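Local structure of capsid fiber protein (Bacillus phage phi29, 6QYY) at residues H32-E35 with N36-P39. The protein forms the fibers on the head of the phage, the present fragment being the N-terminal base that probably fixes each fiber to the capsid. Residues are numbered along the deposited sequence; the frame is centred on the assembly and turned at random.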
ATOM      1  N   HIS A  32      -7.780  -7.787 -18.952  1.00 29.60           N
ATOM      2  CA  HIS A  32      -7.703  -6.341 -18.816  1.00 26.80           C
ATOM      3  C   HIS A  32      -8.795  -5.838 -17.886  1.00 28.38           C
ATOM      4  O   HIS A  32      -9.965  -6.208 -18.025  1.00 28.08           O
ATOM      5  CB  HIS A  32      -7.833  -5.675 -20.186  1.00 28.13           C
ATOM      6  CG  HIS A  32      -6.647  -5.900 -21.059  1.00 27.74           C
ATOM      7  ND1 HIS A  32      -6.704  -5.831 -22.435  1.00 28.59           N
ATOM      8  CD2 HIS A  32      -5.367  -6.213 -20.748  1.00 27.80           C
ATOM      9  CE1 HIS A  32      -5.508  -6.088 -22.934  1.00 29.43           C
ATOM     10  NE2 HIS A  32      -4.678  -6.319 -21.931  1.00 28.45           N
ATOM     11  N   ALA A  33      -8.405  -4.987 -16.938  1.00 24.40           N
ATOM     12  CA  ALA A  33      -9.374  -4.337 -16.069  1.00 28.84           C
ATOM     13  C   ALA A  33     -10.390  -3.568 -16.902  1.00 31.23           C
ATOM     14  O   ALA A  33     -10.057  -2.982 -17.937  1.00 34.06           O
ATOM     15  CB  ALA A  33      -8.664  -3.395 -15.094  1.00 27.88           C
ATOM     16  N   ALA A  34     -11.644  -3.600 -16.463  1.00 32.56           N
ATOM     17  CA  ALA A  34     -12.708  -2.927 -17.190  1.00 33.44           C
ATOM     18  C   ALA A  34     -12.592  -1.409 -17.049  1.00 30.93           C
ATOM     19  O   ALA A  34     -12.105  -0.886 -16.042  1.00 34.62           O
ATOM     20  CB  ALA A  34     -14.081  -3.397 -16.692  1.00 36.76           C
ATOM     21  N   GLU A  35     -13.058  -0.704 -18.073  1.00 37.56           N
ATOM     22  CA  GLU A  35     -13.024   0.752 -18.081  1.00 40.40           C
ATOM     23  C   GLU A  35     -13.745   1.336 -16.863  1.00 41.29           C
ATOM     24  O   GLU A  35     -14.792   0.839 -16.444  1.00 40.89           O
ATOM     25  CB  GLU A  35     -13.660   1.255 -19.374  1.00 46.29           C
ATOM     26  CG  GLU A  35     -13.541   2.738 -19.588  1.00 50.99           C
ATOM     27  CD  GLU A  35     -14.224   3.186 -20.860  1.00 61.66           C
ATOM     28  OE1 GLU A  35     -14.945   2.364 -21.467  1.00 67.51           O
ATOM     29  OE2 GLU A  35     -14.031   4.352 -21.259  1.00 60.57           O
ATOM     30  N   ASN A  36     -13.145   2.383 -16.281  1.00 32.51           N
ATOM     31  CA  ASN A  36     -13.626   3.098 -15.096  1.00 35.01           C
ATOM     32  C   ASN A  36     -13.699   2.233 -13.833  1.00 39.58           C
ATOM     33  O   ASN A  36     -14.434   2.562 -12.901  1.00 44.66           O
ATOM     34  CB  ASN A  36     -14.988   3.753 -15.362  1.00 42.02           C
ATOM     35  CG  ASN A  36     -14.913   4.798 -16.447  1.00 48.09           C
ATOM     36  OD1 ASN A  36     -14.132   5.746 -16.356  1.00 48.49           O
ATOM     37  ND2 ASN A  36     -15.699   4.614 -17.500  1.00 44.59           N
ATOM     38  N   THR A  37     -12.941   1.143 -13.745  1.00 32.06           N
ATOM     39  CA  THR A  37     -12.898   0.365 -12.515  1.00 38.72           C
ATOM     40  C   THR A  37     -11.518   0.476 -11.876  1.00 36.79           C
ATOM     41  O   THR A  37     -10.546   0.902 -12.508  1.00 33.48           O
ATOM     42  CB  THR A  37     -13.242  -1.109 -12.764  1.00 44.60           C
ATOM     43  OG1 THR A  37     -12.205  -1.720 -13.542  1.00 44.50           O
ATOM     44  CG2 THR A  37     -14.556  -1.228 -13.507  1.00 48.20           C
ATOM     45  N   ILE A  38     -11.444   0.096 -10.606  1.00 36.94           N
ATOM     46  CA  ILE A  38     -10.159   0.026  -9.910  1.00 34.56           C
ATOM     47  C   ILE A  38      -9.481  -1.286 -10.287  1.00 32.80           C
ATOM     48  O   ILE A  38     -10.049  -2.364 -10.057  1.00 32.87           O
ATOM     49  CB  ILE A  38     -10.328   0.127  -8.386  1.00 37.66           C
ATOM     50  CG1 ILE A  38     -11.136   1.369  -7.997  1.00 43.32           C
ATOM     51  CG2 ILE A  38      -8.958   0.078  -7.706  1.00 31.81           C
ATOM     52  CD1 ILE A  38     -10.438   2.686  -8.275  1.00 43.91           C
ATOM     53  N   PRO A  39      -8.278  -1.249 -10.850  1.00 27.31           N
ATOM     54  CA  PRO A  39      -7.604  -2.492 -11.221  1.00 26.61           C
ATOM     55  C   PRO A  39      -7.148  -3.260  -9.994  1.00 30.07           C
ATOM     56  O   PRO A  39      -6.977  -2.711  -8.901  1.00 28.77           O
ATOM     57  CB  PRO A  39      -6.400  -2.010 -12.040  1.00 26.54           C
ATOM     58  CG  PRO A  39      -6.099  -0.662 -11.480  1.00 28.74           C
ATOM     59  CD  PRO A  39      -7.462  -0.062 -11.157  1.00 28.28           C
TER
HETATM   60  O   HOH W   1     -12.202  -4.842 -13.705  1.00 51.48           O
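The hydroxyl of Thr-37 reaches back to the carbonyl oxygen of Ala-34. Thr-37 OG1 donates to Ala-34 O at 2.6 Å. The backbone N of Thr-37 reaches the same Ala-34 O at 3.2 Å, with a bent N-H...O angle of 143°. Both donors come from the same face of the carbonyl plane, and neither lies in it. A chi1 of 68° sets OG1 between the backbone N and the carbonyl carbon, facing Ala-34. It also leaves the methyl CG2 beside the backbone N, where Thr-37 CG2 meets Ala-34 CB at 3.9 Å. A water also bridges the two residues. It accepts from Ala-34 N and donates to Thr-37 OG1, so the threonine hydroxyl both gives and receives a bond. The chain makes a type II beta turn from Ala-34 to Thr-37, with Asn-36 at its third position in a left-handed backbone conformation. This turn reverses the loop between strands 28-32 and 41-42, and the backbone of Asn-36 hydrogen-bonds with Thr-79 of strand 76-79. At the head of the turn the side chains of Glu-35 and Asn-36 run side by side and point the same way. Their carboxylate and amide planes are only 14° apart. They touch nearer the backbone than the carboxylate, where Asn-36 ND2 lies 3.5 Å from Glu-35 CG. Asn-36 ND2 is 4.1 Å from Glu-35 OE2, too far for a hydrogen bond. The extended glutamate also touches Lys-81. Just outside the turn, Ala-33 CB points across to Pro-39 and meets Pro-39 CB of the ring at 4.0 Å. Both residues are buried, and both pack on Leu-18 of strand 18-23 and Thr-79 of strand 76-79, which belong to different sheets.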